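Aerobactin synthase IucA (Klebsiella pneumoniae subsp. pneumoniae, PDB 5JM8) binds ATP and magnesium and, as an NIS synthetase, probably catalyses an ATP-dependent ligation step in the assembly of the siderophore aerobactin. Local coordinates at residues A[472-475]-A[476-479]; A[425-428]-A[429-432]. All coordinates share one frame; numbering follows the deposited sequence.

Interaction 1: residues A[472-475]-A[476-479]; sequences VFTR and EQLL
Thr474 and Gln477 form a capping box at the start of helix 475-500, each side chain bonding the other's backbone NH. Gln477 OE1 accepts from Thr474 N at 2.9 Å, almost straight (171°) and on a lone pair in the amide plane, while Thr474 OG1, the N-cap oxygen, accepts from Gln477 N at 3.2 Å. With chi1 at 65°, OG1 sits between its own N and carbonyl carbon, which turns it toward the first turn of the helix; a weak bond from Thr474 OG1 to Gln477 OE1 adds to the box. On the packed side, Gln477 CB lies over one face of the Phe473 ring, near its rim, and the amide is tilted 36° to that ring, whose other neighbours include Met454. Leu479 is buried against Thr528 and Tyr532 of helix 528-535 and brings CD1 close to Arg475 O. The solvent side is looser. There the extended Arg475 chain runs out to a salt bridge with Glu476, its hydrogen bond weak, and the Glu476 chain bends to meet it. Glu476 OE2 lies at the edge of the guanidinium, 3.3 Å from Arg475 NH1, and Leu479 CD2 stands over a face of the same group.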
# COMPACT_ATOMS: atom_id res chain seq x y z
N VAL A 472 44.46 1.25 9.20
CA VAL A 472 45.28 0.64 8.15
C VAL A 472 45.70 -0.75 8.59
O VAL A 472 46.05 -0.97 9.75
CB VAL A 472 46.54 1.48 7.83
CG1 VAL A 472 46.17 2.74 7.07
CG2 VAL A 472 47.32 1.82 9.10
N PHE A 473 45.65 -1.70 7.66
CA PHE A 473 45.97 -3.09 7.95
C PHE A 473 47.25 -3.56 7.27
O PHE A 473 47.53 -3.20 6.13
CB PHE A 473 44.82 -4.01 7.53
CG PHE A 473 43.79 -4.26 8.60
CD1 PHE A 473 43.73 -3.47 9.74
CD2 PHE A 473 42.88 -5.30 8.47
CE1 PHE A 473 42.79 -3.71 10.72
CE2 PHE A 473 41.94 -5.54 9.45
CZ PHE A 473 41.89 -4.74 10.58
N THR A 474 48.02 -4.36 7.99
CA THR A 474 49.15 -5.05 7.40
C THR A 474 48.64 -6.26 6.63
O THR A 474 47.46 -6.60 6.70
CB THR A 474 50.16 -5.52 8.46
OG1 THR A 474 49.55 -6.51 9.30
CG2 THR A 474 50.64 -4.35 9.31
N ARG A 475 49.53 -6.89 5.88
CA ARG A 475 49.21 -8.10 5.15
C ARG A 475 48.75 -9.19 6.10
O ARG A 475 47.70 -9.80 5.90
CB ARG A 475 50.43 -8.56 4.35
CG ARG A 475 50.17 -9.75 3.44
CD ARG A 475 51.41 -10.05 2.60
NE ARG A 475 51.25 -11.24 1.78
CZ ARG A 475 51.51 -12.48 2.19
NH1 ARG A 475 51.94 -12.70 3.42
NH2 ARG A 475 51.33 -13.50 1.36
N GLU A 476 49.52 -9.43 7.16
CA GLU A 476 49.22 -10.50 8.10
C GLU A 476 47.87 -10.29 8.81
O GLU A 476 47.15 -11.25 9.07
CB GLU A 476 50.34 -10.61 9.14
CG GLU A 476 51.73 -10.81 8.55
CD GLU A 476 51.78 -11.93 7.52
OE1 GLU A 476 51.06 -12.94 7.68
OE2 GLU A 476 52.54 -11.79 6.54
N GLN A 477 47.54 -9.03 9.10
CA GLN A 477 46.26 -8.70 9.71
C GLN A 477 45.11 -9.09 8.78
O GLN A 477 44.11 -9.65 9.22
CB GLN A 477 46.17 -7.20 10.03
CG GLN A 477 46.81 -6.81 11.35
CD GLN A 477 46.78 -5.32 11.59
OE1 GLN A 477 47.23 -4.53 10.75
NE2 GLN A 477 46.26 -4.91 12.74
N LEU A 478 45.28 -8.79 7.50
CA LEU A 478 44.26 -9.09 6.50
C LEU A 478 44.01 -10.59 6.41
O LEU A 478 42.86 -11.03 6.41
CB LEU A 478 44.68 -8.55 5.13
CG LEU A 478 43.76 -8.92 3.97
CD1 LEU A 478 42.42 -8.21 4.11
CD2 LEU A 478 44.41 -8.59 2.64
N LEU A 479 45.08 -11.36 6.33
CA LEU A 479 44.98 -12.81 6.15
C LEU A 479 44.40 -13.50 7.38
O LEU A 479 43.89 -14.61 7.29
CB LEU A 479 46.35 -13.40 5.82
CG LEU A 479 46.77 -13.35 4.34
CD1 LEU A 479 46.89 -11.93 3.84
CD2 LEU A 479 48.08 -14.10 4.15

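Interaction 2: residues A[425-428]-A[429-432]; sequences LAHQ and QNIL. With MG (magnesium ion), chain J; ATP (adenosine-5'-triphosphate), chain I.
Leu425 O is gripped by two donors: Asn430 ND2 at 3.2 Å, in the plane of both groups, and, weakly, Tyr445 OH. The first bond fixes the rotation of the Asn430 amide and keeps its other end, OD1, on the magnesium ion at 2.0 Å. Gln429 OE1, from the preceding residue, binds the metal at 2.3 Å. ATP O3A, the bridge between the alpha and beta phosphates, is a further ligand at 2.5 Å, and Asp447 completes the protein side of the site. His427 lies beside Asn430 and points the same way, its ring nearly perpendicular (87°) to the amide. One ring face takes ATP O2A, 3.0 Å from His427 CE1, and Tyr485 meets the ring edge-to-face. Gln429 bends at chi2 (-99°) to bring its amide round to the phosphates; NE2 bonds Thr263 OG1 and, weakly, ATP O2G. Gln428 NE2 lies beside the adenine amino group, with no hydrogen bond assigned. Behind the turn, Ala426 CB packs on Ile431 CG1 at 3.6 Å, with Leu443 also against Ile431. The whole is a metal-binding turn leading into strand 431-435, part of the ATP-magnesium site of this NIS synthetase.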
# COMPACT_ATOMS: atom_id res chain seq x y z
N LEU A 425 35.28 -5.89 6.50
CA LEU A 425 35.16 -7.12 7.26
C LEU A 425 33.69 -7.50 7.41
O LEU A 425 33.03 -7.10 8.36
CB LEU A 425 35.82 -6.98 8.63
CG LEU A 425 37.31 -6.63 8.59
CD1 LEU A 425 37.82 -6.30 9.98
CD2 LEU A 425 38.11 -7.77 7.97
N ALA A 426 33.20 -8.29 6.47
CA ALA A 426 31.78 -8.58 6.38
C ALA A 426 31.37 -9.77 7.24
O ALA A 426 31.54 -10.92 6.85
CB ALA A 426 31.41 -8.84 4.94
N HIS A 427 30.81 -9.47 8.41
CA HIS A 427 30.15 -10.49 9.22
C HIS A 427 29.00 -11.10 8.45
O HIS A 427 28.62 -10.63 7.38
CB HIS A 427 29.59 -9.92 10.53
CG HIS A 427 30.63 -9.48 11.51
ND1 HIS A 427 31.05 -8.17 11.61
CD2 HIS A 427 31.32 -10.17 12.45
CE1 HIS A 427 31.96 -8.07 12.56
NE2 HIS A 427 32.14 -9.27 13.09
N GLN A 428 28.42 -12.14 9.03
CA GLN A 428 27.12 -12.63 8.60
C GLN A 428 26.04 -11.62 8.99
O GLN A 428 24.90 -11.70 8.53
CB GLN A 428 26.85 -13.97 9.24
CG GLN A 428 25.88 -14.82 8.51
CD GLN A 428 25.65 -16.15 9.19
OE1 GLN A 428 24.70 -16.85 8.87
NE2 GLN A 428 26.52 -16.50 10.13
N GLN A 429 26.40 -10.69 9.87
CA GLN A 429 25.50 -9.67 10.36
C GLN A 429 25.73 -8.32 9.66
O GLN A 429 24.88 -7.43 9.72
CB GLN A 429 25.65 -9.52 11.88
CG GLN A 429 24.64 -8.58 12.53
CD GLN A 429 25.18 -7.18 12.79
OE1 GLN A 429 26.37 -6.92 12.63
NE2 GLN A 429 24.29 -6.29 13.21
N ASN A 430 26.88 -8.17 9.00
CA ASN A 430 27.17 -6.97 8.22
C ASN A 430 26.77 -7.13 6.77
O ASN A 430 26.82 -6.18 5.99
CB ASN A 430 28.66 -6.63 8.30
CG ASN A 430 29.08 -6.18 9.68
OD1 ASN A 430 28.24 -5.87 10.53
ND2 ASN A 430 30.38 -6.12 9.92
N ILE A 431 26.37 -8.34 6.40
CA ILE A 431 25.96 -8.64 5.04
C ILE A 431 24.44 -8.61 4.88
O ILE A 431 23.73 -9.46 5.43
CB ILE A 431 26.47 -10.03 4.60
CG1 ILE A 431 27.99 -10.00 4.44
CG2 ILE A 431 25.83 -10.44 3.28
CD1 ILE A 431 28.63 -11.37 4.39
N LEU A 432 23.95 -7.63 4.12
CA LEU A 432 22.55 -7.59 3.73
C LEU A 432 22.43 -8.12 2.31
O LEU A 432 23.01 -7.56 1.37
CB LEU A 432 21.99 -6.17 3.83
CG LEU A 432 22.17 -5.48 5.19
CD1 LEU A 432 21.71 -4.03 5.13
CD2 LEU A 432 21.42 -6.23 6.28
MG MG J . 28.03 -5.35 12.43
PG ATP I . 25.96 -2.52 13.53
O1G ATP I . 24.64 -1.89 13.89
O2G ATP I . 25.86 -3.50 12.38
O3G ATP I . 27.09 -1.54 13.37
PB ATP I . 27.73 -3.61 15.56
O1B ATP I . 27.44 -3.84 17.02
O2B ATP I . 28.67 -2.50 15.15
O3B ATP I . 26.31 -3.48 14.78
PA ATP I . 29.43 -5.92 15.52
O1A ATP I . 30.35 -5.04 16.35
O2A ATP I . 30.00 -6.72 14.38
O3A ATP I . 28.26 -5.00 14.92
O5' ATP I . 28.63 -6.94 16.47
C5' ATP I . 27.70 -7.82 15.86
C4' ATP I . 26.54 -8.15 16.78
O4' ATP I . 25.69 -9.09 16.11
C3' ATP I . 26.97 -8.79 18.09
O3' ATP I . 26.34 -8.11 19.18
C2' ATP I . 26.52 -10.23 18.02
O2' ATP I . 25.94 -10.68 19.24
C1' ATP I . 25.49 -10.26 16.90
N9 ATP I . 25.63 -11.46 16.05
C8 ATP I . 24.65 -12.37 15.87
N7 ATP I . 25.07 -13.36 15.04
C5 ATP I . 26.33 -13.08 14.67
C6 ATP I . 27.35 -13.71 13.81
N6 ATP I . 27.06 -14.86 13.17
N1 ATP I . 28.55 -13.09 13.70
C2 ATP I . 28.83 -11.94 14.34
N3 ATP I . 27.94 -11.32 15.14
C4 ATP I . 26.70 -11.82 15.34

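Overall arrangement
Interactions 1 and 2 lie in series along the chain, their centres about 19 Å apart, and they meet where Phe473 CE2 packs 4.2 Å from Leu425 CD1. Interaction 2 is buried near the middle of the chain and belongs to the nucleotide site itself; interaction 1 is more peripheral, with the side chain of Phe473 about 13 Å from ATP and about 14 Å from the magnesium ion. Helix 475-500 joins them. Interaction 1 caps its start, and farther along the same helix Tyr481 touches Leu425, and Asn489 contacts Gln428 while hydrogen-bonding ATP. The capped helix thus runs from the partly exposed end to the nucleotide.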